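Local coordinates for protein putative aldehyde dehydrogenase AldY (Bacillus subtilis, PDB 4DNG) that probably oxidises aldehydes to carboxylates with NAD(+) as the electron acceptor, and may help protect the cell against stress from ethanol and related compounds, at residues I86-M89 with I90-T94; Q107-A110 with I111-A115; N461-V464 with V465-T469; Y78-E81 with N82-D85. All coordinates share one frame; numbering follows the deposited sequence.

Contact 1 (I86-M89 with I90-T94); sequences IIMM and IARET
I90 N donates to I86 O at 2.8 Å, and A91 N to I87 O at 3.0 Å, two successive i to i+4 bonds of the alpha-helix 83-94. Both are nearly straight, with hydrogen angles of 171° and 168°. E93 N bonds M89 O at 2.9 Å in the same i to i+4 pattern. E93 then sends its carboxylate away from this turn: with CG anti to the backbone N and the chain extended beyond it, both oxygens arrive at helix 183-196, where S185 OG and I184 N hold them. This buried acid is thus paired with polar groups of another helix. M89 CE lies 4.3 Å from R92 NH2, set obliquely to the guanidinium. Outside this turn, R92 NH2 and E4 OE2 are held only by a long, weak ion pair. I87 and A91 face helix 98-118, through T102 and L105 for the former and S101 for the latter. I86 and I90 meet M157 of helix 156-169, and I90 also touches S101. In I90, CG1 stands beside its own backbone N (chi1 -68°), which brings it to 3.5 Å from I86 O, while CD1 reaches on to I86 CG2 at 3.9 Å.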
ATOM      1  N   ILE A  86     -20.551 -20.976  21.036  1.00 71.58           N
ATOM      2  CA  ILE A  86     -19.541 -20.527  20.096  1.00 68.22           C
ATOM      3  C   ILE A  86     -18.170 -20.804  20.696  1.00 71.58           C
ATOM      4  O   ILE A  86     -17.292 -21.342  20.017  1.00 74.73           O
ATOM      5  CB  ILE A  86     -19.751 -19.041  19.714  1.00 64.82           C
ATOM      6  CG1 ILE A  86     -21.129 -18.858  19.047  1.00 67.38           C
ATOM      7  CG2 ILE A  86     -18.648 -18.541  18.809  1.00 61.68           C
ATOM      8  CD1 ILE A  86     -21.524 -17.420  18.742  1.00 69.50           C
ATOM      9  N   ILE A  87     -18.012 -20.481  21.979  1.00 72.74           N
ATOM     10  CA  ILE A  87     -16.745 -20.666  22.692  1.00 72.64           C
ATOM     11  C   ILE A  87     -16.328 -22.146  22.669  1.00 73.00           C
ATOM     12  O   ILE A  87     -15.210 -22.492  22.284  1.00 70.02           O
ATOM     13  CB  ILE A  87     -16.796 -20.033  24.114  1.00 72.90           C
ATOM     14  CG1 ILE A  87     -16.696 -18.498  23.996  1.00 71.53           C
ATOM     15  CG2 ILE A  87     -15.694 -20.576  25.034  1.00 67.70           C
ATOM     16  CD1 ILE A  87     -16.947 -17.724  25.275  1.00 69.38           C
ATOM     17  N   MET A  88     -17.266 -23.010  23.022  1.00 76.22           N
ATOM     18  CA  MET A  88     -17.071 -24.447  22.930  1.00 72.42           C
ATOM     19  C   MET A  88     -16.589 -24.861  21.553  1.00 71.06           C
ATOM     20  O   MET A  88     -15.577 -25.549  21.446  1.00 75.92           O
ATOM     21  CB  MET A  88     -18.352 -25.205  23.303  1.00 71.32           C
ATOM     22  CG  MET A  88     -18.119 -26.696  23.525  1.00 84.07           C
ATOM     23  SD  MET A  88     -16.786 -27.056  24.705  1.00 95.11           S
ATOM     24  CE  MET A  88     -17.629 -26.798  26.269  1.00 96.64           C
ATOM     25  N   MET A  89     -17.298 -24.431  20.508  1.00 68.62           N
ATOM     26  CA  MET A  89     -16.929 -24.778  19.133  1.00 72.14           C
ATOM     27  C   MET A  89     -15.539 -24.259  18.687  1.00 67.96           C
ATOM     28  O   MET A  89     -14.782 -25.004  18.053  1.00 67.38           O
ATOM     29  CB  MET A  89     -18.028 -24.374  18.148  1.00 78.91           C
ATOM     30  CG  MET A  89     -17.765 -24.809  16.705  1.00 86.63           C
ATOM     31  SD  MET A  89     -17.589 -26.587  16.433  1.00 85.69           S
ATOM     32  CE  MET A  89     -19.219 -27.154  16.895  1.00 83.90           C
ATOM     33  N   ILE A  90     -15.205 -23.007  19.029  1.00 63.94           N
ATOM     34  CA  ILE A  90     -13.855 -22.482  18.781  1.00 61.31           C
ATOM     35  C   ILE A  90     -12.808 -23.372  19.438  1.00 60.45           C
ATOM     36  O   ILE A  90     -11.796 -23.680  18.830  1.00 60.93           O
ATOM     37  CB  ILE A  90     -13.654 -21.032  19.292  1.00 62.16           C
ATOM     38  CG1 ILE A  90     -14.494 -20.032  18.475  1.00 62.83           C
ATOM     39  CG2 ILE A  90     -12.183 -20.635  19.216  1.00 52.17           C
ATOM     40  CD1 ILE A  90     -14.736 -18.729  19.210  1.00 59.09           C
ATOM     41  N   ALA A  91     -13.053 -23.767  20.684  1.00 59.09           N
ATOM     42  CA  ALA A  91     -12.170 -24.688  21.374  1.00 65.75           C
ATOM     43  C   ALA A  91     -12.056 -26.046  20.640  1.00 68.59           C
ATOM     44  O   ALA A  91     -10.950 -26.471  20.310  1.00 65.65           O
ATOM     45  CB  ALA A  91     -12.618 -24.877  22.819  1.00 69.18           C
ATOM     46  N   ARG A  92     -13.189 -26.685  20.343  1.00 71.24           N
ATOM     47  CA  ARG A  92     -13.183 -28.002  19.683  1.00 73.53           C
ATOM     48  C   ARG A  92     -12.436 -28.002  18.354  1.00 73.89           C
ATOM     49  O   ARG A  92     -11.657 -28.912  18.088  1.00 71.67           O
ATOM     50  CB  ARG A  92     -14.597 -28.552  19.463  1.00 76.65           C
ATOM     51  CG  ARG A  92     -15.601 -28.211  20.555  1.00 84.01           C
ATOM     52  CD  ARG A  92     -16.526 -29.370  20.908  1.00 91.57           C
ATOM     53  NE  ARG A  92     -17.471 -29.760  19.854  1.00 90.96           N
ATOM     54  CZ  ARG A  92     -17.318 -30.818  19.058  1.00 89.90           C
ATOM     55  NH1 ARG A  92     -16.237 -31.585  19.173  1.00101.39           N
ATOM     56  NH2 ARG A  92     -18.237 -31.111  18.139  1.00 77.52           N
ATOM     57  N   GLU A  93     -12.654 -26.975  17.535  1.00 70.19           N
ATOM     58  CA  GLU A  93     -12.173 -26.991  16.143  1.00 68.87           C
ATOM     59  C   GLU A  93     -10.709 -26.665  16.086  1.00 66.63           C
ATOM     60  O   GLU A  93      -9.963 -27.164  15.249  1.00 67.58           O
ATOM     61  CB  GLU A  93     -12.937 -25.978  15.288  1.00 60.60           C
ATOM     62  CG  GLU A  93     -12.749 -26.165  13.797  1.00 61.24           C
ATOM     63  CD  GLU A  93     -13.521 -25.162  12.945  1.00 72.18           C
ATOM     64  OE1 GLU A  93     -13.675 -23.983  13.350  1.00 66.54           O
ATOM     65  OE2 GLU A  93     -13.973 -25.551  11.844  1.00 84.09           O
ATOM     66  N   THR A  94     -10.325 -25.847  17.045  1.00 66.80           N
ATOM     67  CA  THR A  94      -9.129 -25.046  17.005  1.00 62.51           C
ATOM     68  C   THR A  94      -8.073 -25.600  17.966  1.00 67.77           C
ATOM     69  O   THR A  94      -6.882 -25.375  17.774  1.00 63.70           O
ATOM     70  CB  THR A  94      -9.554 -23.607  17.359  1.00 60.91           C
ATOM     71  OG1 THR A  94      -9.376 -22.739  16.230  1.00 75.49           O
ATOM     72  CG2 THR A  94      -8.837 -23.075  18.510  1.00 55.77           C
TER

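Contact 2 (Q107-A110 with I111-A115); sequences QTIA and ILDEA
D113 N gives its hydrogen to I109 O at 2.8 Å, almost straight at 166°, within the long alpha-helix 98-118. The side chain of D113 folds back over the same carbonyl: its first torsion (chi1 -73°) sets CG beside the backbone N, 3.4 Å from I109 O, and the carboxylate lies alongside I109, with D113 OD2 3.9 Å from I109 CG2. Beyond this helix OD2 forms a salt bridge with R76 NH1 of helix 65-81, and I109 and L112 pack on the same arginine. An asparagine in its place would probably weaken the hold on R76, leaving that guanidinium without this opposite charge beside the apolar I109 and L112. The neighbouring residues repeat the bond with small variations. I111 N meets Q107 O at 2.9 Å, L112 N reaches T108 O at a longer 3.2 Å, and E114 N approaches A110 O at 2.9 Å with its hydrogen bent off line, at 140°. I111 also lays CG1 against Q107 O at 3.4 Å. T108 returns its hydroxyl to E104 O, one turn earlier, and puts its side chain on M157. One helix surface therefore combines apolar packing with a charged pair, so the join to helix 65-81 is likely to depend on electrostatics as well as on the fit of side chains.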
ATOM      1  N   GLN A 107     -12.880 -10.519  21.795  1.00 66.10           N
ATOM      2  CA  GLN A 107     -12.210  -9.595  20.863  1.00 62.82           C
ATOM      3  C   GLN A 107     -12.960  -9.381  19.560  1.00 62.23           C
ATOM      4  O   GLN A 107     -13.025  -8.261  19.067  1.00 70.61           O
ATOM      5  CB  GLN A 107     -10.807 -10.060  20.582  1.00 65.24           C
ATOM      6  CG  GLN A 107      -9.834  -9.745  21.703  1.00 79.34           C
ATOM      7  CD  GLN A 107      -8.439 -10.269  21.398  1.00 98.50           C
ATOM      8  OE1 GLN A 107      -7.489  -9.993  22.129  1.00105.09           O
ATOM      9  NE2 GLN A 107      -8.309 -11.033  20.310  1.00101.43           N
ATOM     10  N   THR A 108     -13.524 -10.460  19.018  1.00 62.81           N
ATOM     11  CA  THR A 108     -14.413 -10.452  17.839  1.00 56.41           C
ATOM     12  C   THR A 108     -15.627  -9.513  18.014  1.00 61.20           C
ATOM     13  O   THR A 108     -15.955  -8.733  17.122  1.00 64.87           O
ATOM     14  CB  THR A 108     -14.856 -11.904  17.533  1.00 57.33           C
ATOM     15  OG1 THR A 108     -13.687 -12.714  17.330  1.00 61.35           O
ATOM     16  CG2 THR A 108     -15.751 -12.009  16.280  1.00 58.35           C
ATOM     17  N   ILE A 109     -16.266  -9.585  19.177  1.00 63.38           N
ATOM     18  CA  ILE A 109     -17.321  -8.669  19.570  1.00 67.46           C
ATOM     19  C   ILE A 109     -16.809  -7.225  19.677  1.00 70.67           C
ATOM     20  O   ILE A 109     -17.438  -6.281  19.161  1.00 69.08           O
ATOM     21  CB  ILE A 109     -17.925  -9.135  20.906  1.00 74.80           C
ATOM     22  CG1 ILE A 109     -18.766 -10.398  20.670  1.00 78.96           C
ATOM     23  CG2 ILE A 109     -18.709  -8.019  21.591  1.00 74.51           C
ATOM     24  CD1 ILE A 109     -18.925 -11.283  21.891  1.00 81.76           C
ATOM     25  N   ALA A 110     -15.673  -7.048  20.348  1.00 69.01           N
ATOM     26  CA  ALA A 110     -15.045  -5.728  20.403  1.00 73.54           C
ATOM     27  C   ALA A 110     -14.897  -5.125  18.993  1.00 69.75           C
ATOM     28  O   ALA A 110     -15.333  -3.996  18.750  1.00 73.55           O
ATOM     29  CB  ALA A 110     -13.709  -5.782  21.133  1.00 67.78           C
ATOM     30  N   ILE A 111     -14.341  -5.896  18.066  1.00 57.24           N
ATOM     31  CA  ILE A 111     -14.210  -5.456  16.670  1.00 61.94           C
ATOM     32  C   ILE A 111     -15.550  -5.003  16.054  1.00 69.32           C
ATOM     33  O   ILE A 111     -15.608  -3.969  15.382  1.00 68.21           O
ATOM     34  CB  ILE A 111     -13.549  -6.539  15.810  1.00 61.35           C
ATOM     35  CG1 ILE A 111     -12.074  -6.664  16.169  1.00 62.76           C
ATOM     36  CG2 ILE A 111     -13.688  -6.236  14.331  1.00 63.33           C
ATOM     37  CD1 ILE A 111     -11.487  -8.023  15.849  1.00 62.73           C
ATOM     38  N   LEU A 112     -16.625  -5.757  16.288  1.00 69.87           N
ATOM     39  CA  LEU A 112     -17.937  -5.333  15.794  1.00 68.48           C
ATOM     40  C   LEU A 112     -18.433  -4.046  16.470  1.00 66.60           C
ATOM     41  O   LEU A 112     -19.008  -3.180  15.814  1.00 65.30           O
ATOM     42  CB  LEU A 112     -18.978  -6.453  15.895  1.00 67.67           C
ATOM     43  CG  LEU A 112     -18.976  -7.486  14.769  1.00 68.30           C
ATOM     44  CD1 LEU A 112     -19.794  -8.702  15.169  1.00 69.18           C
ATOM     45  CD2 LEU A 112     -19.509  -6.887  13.472  1.00 68.44           C
ATOM     46  N   ASP A 113     -18.200  -3.924  17.775  1.00 72.02           N
ATOM     47  CA  ASP A 113     -18.524  -2.696  18.513  1.00 70.85           C
ATOM     48  C   ASP A 113     -17.786  -1.499  17.911  1.00 66.96           C
ATOM     49  O   ASP A 113     -18.328  -0.407  17.828  1.00 69.26           O
ATOM     50  CB  ASP A 113     -18.146  -2.838  19.994  1.00 70.85           C
ATOM     51  CG  ASP A 113     -19.093  -3.758  20.775  1.00 76.73           C
ATOM     52  OD1 ASP A 113     -20.199  -4.065  20.272  1.00 77.05           O
ATOM     53  OD2 ASP A 113     -18.723  -4.181  21.905  1.00 75.29           O
ATOM     54  N   GLU A 114     -16.548  -1.722  17.472  1.00 72.63           N
ATOM     55  CA  GLU A 114     -15.698  -0.644  16.988  1.00 70.34           C
ATOM     56  C   GLU A 114     -16.168  -0.195  15.616  1.00 69.55           C
ATOM     57  O   GLU A 114     -16.281   1.006  15.365  1.00 75.70           O
ATOM     58  CB  GLU A 114     -14.225  -1.051  17.017  1.00 73.35           C
ATOM     59  CG  GLU A 114     -13.232   0.042  16.621  1.00 89.00           C
ATOM     60  CD  GLU A 114     -13.198   1.241  17.568  1.00115.29           C
ATOM     61  OE1 GLU A 114     -13.359   1.067  18.802  1.00117.21           O
ATOM     62  OE2 GLU A 114     -12.992   2.374  17.074  1.00127.63           O
ATOM     63  N   ALA A 115     -16.517  -1.157  14.764  1.00 65.99           N
ATOM     64  CA  ALA A 115     -17.044  -0.874  13.423  1.00 69.83           C
ATOM     65  C   ALA A 115     -18.215   0.111  13.396  1.00 78.65           C
ATOM     66  O   ALA A 115     -18.266   1.011  12.549  1.00 83.64           O
ATOM     67  CB  ALA A 115     -17.429  -2.163  12.722  1.00 68.42           C
TER

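Contact 3 (N461-V464 with V465-T469); sequences NPWV and VEEFT
Helix 462-468, the short helix that leads into strand 469-477, gathers several groups on V464 O, to which F468 N donates at 3.1 Å. E467 N makes a weak second bond to the same oxygen. The F468 ring brings its edge there too, with CD2 3.3 Å from V464 O and the oxygen in the ring plane, while CE2 touches V464 CG1 at 3.7 Å. Two residues earlier, the bond from E466 N to P462 O is long and weak. W463 and E467 lie alongside one another, pointing the same way: E467 OE1 sits at the indole edge, 3.7 Å from W463 CE3, and the two planes are only 23° apart. The indole also has V464 CG2 over one face, offset toward the rim. At the far end T469 OG1 donates to V465 O at 2.6 Å from above the carbonyl plane, joining the first strand residue to the last turn. The W463 side chain is about 8 Å from that of E253, a predicted active-site residue. V464 and F468 pack on P166 of helix 156-169, V465 and T469 lie against R141 of strand 135-150, and R249 NH1, on strand 249-254, donates to the carbonyl oxygens of E467 and T469.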
ATOM      1  N   ASN A 461     -11.085   3.109  14.510  1.00144.22           N
ATOM      2  CA  ASN A 461      -9.668   3.436  14.381  1.00151.62           C
ATOM      3  C   ASN A 461      -9.390   3.996  12.978  1.00156.94           C
ATOM      4  O   ASN A 461      -9.526   3.269  11.989  1.00153.21           O
ATOM      5  CB  ASN A 461      -8.794   2.203  14.667  1.00152.70           C
ATOM      6  CG  ASN A 461      -9.391   1.277  15.726  1.00154.05           C
ATOM      7  OD1 ASN A 461     -10.440   0.664  15.513  1.00147.55           O
ATOM      8  ND2 ASN A 461      -8.711   1.156  16.865  1.00146.07           N
ATOM      9  N   PRO A 462      -8.997   5.287  12.885  1.00153.83           N
ATOM     10  CA  PRO A 462      -8.956   5.974  11.583  1.00138.51           C
ATOM     11  C   PRO A 462      -8.032   5.324  10.546  1.00147.92           C
ATOM     12  O   PRO A 462      -8.237   5.513   9.346  1.00147.50           O
ATOM     13  CB  PRO A 462      -8.467   7.382  11.938  1.00123.85           C
ATOM     14  CG  PRO A 462      -7.724   7.214  13.216  1.00132.76           C
ATOM     15  CD  PRO A 462      -8.459   6.138  13.964  1.00146.23           C
ATOM     16  N   TRP A 463      -7.038   4.560  11.003  1.00148.01           N
ATOM     17  CA  TRP A 463      -6.146   3.830  10.095  1.00141.54           C
ATOM     18  C   TRP A 463      -6.856   2.753   9.309  1.00117.88           C
ATOM     19  O   TRP A 463      -6.457   2.437   8.178  1.00106.59           O
ATOM     20  CB  TRP A 463      -4.907   3.278  10.819  1.00164.71           C
ATOM     21  CG  TRP A 463      -5.153   2.591  12.153  1.00191.92           C
ATOM     22  CD1 TRP A 463      -5.397   3.196  13.387  1.00187.11           C
ATOM     23  CD2 TRP A 463      -5.143   1.135  12.439  1.00210.06           C
ATOM     24  NE1 TRP A 463      -5.550   2.253  14.375  1.00196.57           N
ATOM     25  CE2 TRP A 463      -5.413   1.000  13.880  1.00205.73           C
ATOM     26  CE3 TRP A 463      -4.956  -0.021  11.676  1.00195.41           C
ATOM     27  CZ2 TRP A 463      -5.485  -0.246  14.504  1.00188.58           C
ATOM     28  CZ3 TRP A 463      -5.033  -1.270  12.320  1.00179.33           C
ATOM     29  CH2 TRP A 463      -5.291  -1.376  13.698  1.00176.10           C
ATOM     30  N   VAL A 464      -7.928   2.211   9.889  1.00 99.39           N
ATOM     31  CA  VAL A 464      -8.711   1.143   9.264  1.00 88.67           C
ATOM     32  C   VAL A 464      -9.680   1.677   8.209  1.00 74.28           C
ATOM     33  O   VAL A 464      -9.837   1.082   7.140  1.00 74.24           O
ATOM     34  CB  VAL A 464      -9.500   0.328  10.304  1.00103.15           C
ATOM     35  CG1 VAL A 464      -9.897  -1.016   9.721  1.00 92.25           C
ATOM     36  CG2 VAL A 464      -8.672   0.117  11.562  1.00125.85           C
ATOM     37  N   VAL A 465     -10.330   2.793   8.518  1.00 73.82           N
ATOM     38  CA  VAL A 465     -11.243   3.468   7.583  1.00 72.94           C
ATOM     39  C   VAL A 465     -10.549   3.774   6.254  1.00 72.39           C
ATOM     40  O   VAL A 465     -11.100   3.495   5.196  1.00 76.73           O
ATOM     41  CB  VAL A 465     -11.887   4.733   8.231  1.00 73.19           C
ATOM     42  CG1 VAL A 465     -12.420   5.709   7.193  1.00 72.07           C
ATOM     43  CG2 VAL A 465     -13.004   4.330   9.189  1.00 66.47           C
ATOM     44  N   GLU A 466      -9.330   4.309   6.309  1.00 74.98           N
ATOM     45  CA  GLU A 466      -8.536   4.555   5.098  1.00 72.54           C
ATOM     46  C   GLU A 466      -8.274   3.256   4.329  1.00 75.82           C
ATOM     47  O   GLU A 466      -8.238   3.274   3.106  1.00 73.95           O
ATOM     48  CB  GLU A 466      -7.185   5.230   5.403  1.00 75.08           C
ATOM     49  CG  GLU A 466      -7.201   6.418   6.366  1.00 91.50           C
ATOM     50  CD  GLU A 466      -7.973   7.633   5.854  1.00112.96           C
ATOM     51  OE1 GLU A 466      -7.992   7.895   4.628  1.00106.89           O
ATOM     52  OE2 GLU A 466      -8.560   8.346   6.699  1.00129.72           O
ATOM     53  N   GLU A 467      -8.096   2.139   5.044  1.00 74.81           N
ATOM     54  CA  GLU A 467      -7.714   0.867   4.413  1.00 72.17           C
ATOM     55  C   GLU A 467      -8.848   0.301   3.585  1.00 65.59           C
ATOM     56  O   GLU A 467      -8.616  -0.257   2.518  1.00 68.78           O
ATOM     57  CB  GLU A 467      -7.243  -0.176   5.443  1.00 81.99           C
ATOM     58  CG  GLU A 467      -5.766  -0.112   5.835  1.00102.30           C
ATOM     59  CD  GLU A 467      -5.370  -1.196   6.848  1.00120.79           C
ATOM     60  OE1 GLU A 467      -5.195  -0.873   8.047  1.00126.39           O
ATOM     61  OE2 GLU A 467      -5.242  -2.379   6.457  1.00109.10           O
ATOM     62  N   PHE A 468     -10.074   0.487   4.058  1.00 65.91           N
ATOM     63  CA  PHE A 468     -11.253  -0.117   3.428  1.00 60.83           C
ATOM     64  C   PHE A 468     -12.089   0.887   2.654  1.00 60.16           C
ATOM     65  O   PHE A 468     -13.170   0.562   2.159  1.00 59.98           O
ATOM     66  CB  PHE A 468     -12.098  -0.867   4.474  1.00 61.90           C
ATOM     67  CG  PHE A 468     -11.409  -2.088   5.019  1.00 64.25           C
ATOM     68  CD1 PHE A 468     -11.548  -3.320   4.386  1.00 65.27           C
ATOM     69  CD2 PHE A 468     -10.588  -1.996   6.141  1.00 64.32           C
ATOM     70  CE1 PHE A 468     -10.898  -4.448   4.872  1.00 67.47           C
ATOM     71  CE2 PHE A 468      -9.936  -3.113   6.626  1.00 68.50           C
ATOM     72  CZ  PHE A 468     -10.089  -4.342   5.990  1.00 68.82           C
ATOM     73  N   THR A 469     -11.587   2.111   2.533  1.00 67.77           N
ATOM     74  CA  THR A 469     -12.274   3.105   1.704  1.00 73.28           C
ATOM     75  C   THR A 469     -11.335   3.735   0.729  1.00 72.63           C
ATOM     76  O   THR A 469     -10.117   3.705   0.933  1.00 72.63           O
ATOM     77  CB  THR A 469     -12.928   4.228   2.529  1.00 68.49           C
ATOM     78  OG1 THR A 469     -11.916   4.997   3.206  1.00 67.35           O
ATOM     79  CG2 THR A 469     -13.930   3.643   3.530  1.00 59.49           C
TER

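Contact 4 (Y78-E81 with N82-D85); sequences YLHE and NRDD
Y78 O receives two donors from N82, the backbone N at 3.2 Å and, by a weak and strongly bent bond, ND2 at 2.8 Å. The same ND2 rides over the centre of the Y78 ring, 3.2 Å above its plane, with the amide turned 65° from the ring. Y78 points its ring that way because CG is anti to the backbone N (chi1 -178°), and one residue thus offers both a carbonyl and an aromatic face to a single amide. N82 leaves helical backbone angles, ending helix 65-81 and standing at the N-cap position of helix 83-94, though its side chain makes no capping bond. Across this break R83 N donates to H80 O at 3.2 Å, from well above the carbonyl plane, and R83 NH1 meets the edge of the H80 ring, 3.5 Å from CD2. A second shell fixes these groups: R83 NH2 is salt-bridged to E106, while Y78 OH bonds K192 NZ and the Y78 ring meets that of H196. With an alanine here in place of the tyrosine at Y78, the N82 amide, no longer covered by the ring, would probably be freer to turn, and K192 NZ would lose a partner. The junction lies between two helices: Y78 and L79 lean on A193 of helix 183-196, and R83 packs on L105 and I109 of helix 98-118.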
ATOM      1  N   TYR A  78     -26.054 -11.631  17.855  1.00 76.74           N
ATOM      2  CA  TYR A  78     -26.036 -13.076  17.638  1.00 78.30           C
ATOM      3  C   TYR A  78     -24.860 -13.748  18.372  1.00 71.72           C
ATOM      4  O   TYR A  78     -25.023 -14.813  18.986  1.00 73.99           O
ATOM      5  CB  TYR A  78     -25.993 -13.416  16.135  1.00 75.16           C
ATOM      6  CG  TYR A  78     -26.031 -14.901  15.840  1.00 69.63           C
ATOM      7  CD1 TYR A  78     -24.854 -15.670  15.805  1.00 69.12           C
ATOM      8  CD2 TYR A  78     -27.244 -15.545  15.622  1.00 70.80           C
ATOM      9  CE1 TYR A  78     -24.901 -17.041  15.558  1.00 73.98           C
ATOM     10  CE2 TYR A  78     -27.306 -16.904  15.357  1.00 71.36           C
ATOM     11  CZ  TYR A  78     -26.144 -17.648  15.325  1.00 78.91           C
ATOM     12  OH  TYR A  78     -26.251 -18.993  15.063  1.00 86.74           O
ATOM     13  N   LEU A  79     -23.688 -13.129  18.324  1.00 65.46           N
ATOM     14  CA  LEU A  79     -22.488 -13.779  18.888  1.00 68.15           C
ATOM     15  C   LEU A  79     -22.496 -13.785  20.411  1.00 73.90           C
ATOM     16  O   LEU A  79     -22.010 -14.730  21.034  1.00 78.70           O
ATOM     17  CB  LEU A  79     -21.196 -13.139  18.380  1.00 57.50           C
ATOM     18  CG  LEU A  79     -20.951 -13.028  16.866  1.00 58.80           C
ATOM     19  CD1 LEU A  79     -19.712 -12.178  16.556  1.00 60.11           C
ATOM     20  CD2 LEU A  79     -20.817 -14.385  16.196  1.00 57.44           C
ATOM     21  N   HIS A  80     -23.049 -12.726  20.999  1.00 70.36           N
ATOM     22  CA  HIS A  80     -23.093 -12.576  22.456  1.00 71.25           C
ATOM     23  C   HIS A  80     -24.164 -13.468  23.084  1.00 68.63           C
ATOM     24  O   HIS A  80     -23.893 -14.170  24.066  1.00 65.03           O
ATOM     25  CB  HIS A  80     -23.244 -11.087  22.822  1.00 72.18           C
ATOM     26  CG  HIS A  80     -23.562 -10.834  24.278  1.00 76.39           C
ATOM     27  ND1 HIS A  80     -24.781 -10.418  24.693  1.00 79.19           N
ATOM     28  CD2 HIS A  80     -22.778 -10.956  25.423  1.00 77.07           C
ATOM     29  CE1 HIS A  80     -24.778 -10.289  26.033  1.00 79.06           C
ATOM     30  NE2 HIS A  80     -23.559 -10.621  26.481  1.00 78.69           N
ATOM     31  N   GLU A  81     -25.371 -13.457  22.506  1.00 66.31           N
ATOM     32  CA  GLU A  81     -26.460 -14.366  22.895  1.00 71.84           C
ATOM     33  C   GLU A  81     -25.980 -15.816  22.879  1.00 70.19           C
ATOM     34  O   GLU A  81     -26.310 -16.600  23.762  1.00 71.82           O
ATOM     35  CB  GLU A  81     -27.657 -14.209  21.938  1.00 76.00           C
ATOM     36  CG  GLU A  81     -28.868 -15.070  22.281  1.00 79.04           C
ATOM     37  CD  GLU A  81     -29.390 -14.770  23.665  1.00 83.48           C
ATOM     38  OE1 GLU A  81     -29.540 -13.572  23.982  1.00 93.44           O
ATOM     39  OE2 GLU A  81     -29.633 -15.722  24.436  1.00 80.12           O
ATOM     40  N   ASN A  82     -25.155 -16.140  21.890  1.00 68.77           N
ATOM     41  CA  ASN A  82     -24.740 -17.513  21.644  1.00 70.82           C
ATOM     42  C   ASN A  82     -23.340 -17.828  22.132  1.00 70.41           C
ATOM     43  O   ASN A  82     -22.762 -18.842  21.739  1.00 68.63           O
ATOM     44  CB  ASN A  82     -24.886 -17.828  20.150  1.00 65.29           C
ATOM     45  CG  ASN A  82     -26.324 -17.793  19.705  1.00 65.60           C
ATOM     46  OD1 ASN A  82     -27.169 -18.380  20.352  1.00 64.78           O
ATOM     47  ND2 ASN A  82     -26.618 -17.069  18.625  1.00 68.86           N
ATOM     48  N   ARG A  83     -22.817 -16.971  23.009  1.00 74.53           N
ATOM     49  CA  ARG A  83     -21.404 -17.023  23.392  1.00 77.97           C
ATOM     50  C   ARG A  83     -20.949 -18.401  23.879  1.00 77.31           C
ATOM     51  O   ARG A  83     -19.872 -18.873  23.519  1.00 74.94           O
ATOM     52  CB  ARG A  83     -21.055 -15.914  24.400  1.00 79.83           C
ATOM     53  CG  ARG A  83     -21.852 -15.907  25.694  1.00 79.73           C
ATOM     54  CD  ARG A  83     -21.652 -14.612  26.475  1.00 85.03           C
ATOM     55  NE  ARG A  83     -20.269 -14.447  26.915  1.00 99.67           N
ATOM     56  CZ  ARG A  83     -19.395 -13.559  26.430  1.00101.04           C
ATOM     57  NH1 ARG A  83     -19.740 -12.691  25.469  1.00 90.81           N
ATOM     58  NH2 ARG A  83     -18.161 -13.532  26.929  1.00 92.73           N
ATOM     59  N   ASP A  84     -21.792 -19.071  24.647  1.00 77.44           N
ATOM     60  CA  ASP A  84     -21.376 -20.332  25.269  1.00 83.16           C
ATOM     61  C   ASP A  84     -21.074 -21.442  24.264  1.00 80.68           C
ATOM     62  O   ASP A  84     -20.007 -22.051  24.314  1.00 76.90           O
ATOM     63  CB  ASP A  84     -22.377 -20.760  26.348  1.00 76.44           C
ATOM     64  CG  ASP A  84     -22.308 -19.867  27.568  1.00 81.82           C
ATOM     65  OD1 ASP A  84     -21.229 -19.291  27.816  1.00 81.99           O
ATOM     66  OD2 ASP A  84     -23.314 -19.733  28.289  1.00 94.52           O
ATOM     67  N   ASP A  85     -22.013 -21.669  23.348  1.00 82.72           N
ATOM     68  CA  ASP A  85     -21.863 -22.625  22.253  1.00 76.77           C
ATOM     69  C   ASP A  85     -20.736 -22.266  21.285  1.00 76.28           C
ATOM     70  O   ASP A  85     -20.052 -23.142  20.761  1.00 83.10           O
ATOM     71  CB  ASP A  85     -23.187 -22.737  21.495  1.00 77.87           C
ATOM     72  CG  ASP A  85     -24.339 -23.212  22.387  1.00 88.87           C
ATOM     73  OD1 ASP A  85     -24.105 -24.116  23.223  1.00 91.23           O
ATOM     74  OD2 ASP A  85     -25.477 -22.691  22.248  1.00 88.35           O
TER

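Overall arrangement
Along the chain the order is contact 4, contact 1, contact 2, contact 3. Contacts 4 and 1 share helix 83-94, their centres about 12 Å apart, and touch where I86 CD1 meets L79 O. Contact 2, on the following helix 98-118, lies about 14 Å from contact 4, centre to centre, and packs L112 and T108 on L79. Its other end meets contact 3, about 15 Å away centre to centre, through E114 and N461. Contacts 1 and 3, some 30 Å apart between centres, lie on opposite sides of the chain's centre. Contacts 1, 4, 2 and 3 thus form a series in which each touches the next, running from early helices of the aldehyde dehydrogenase fold to the short helix before strand 469-477.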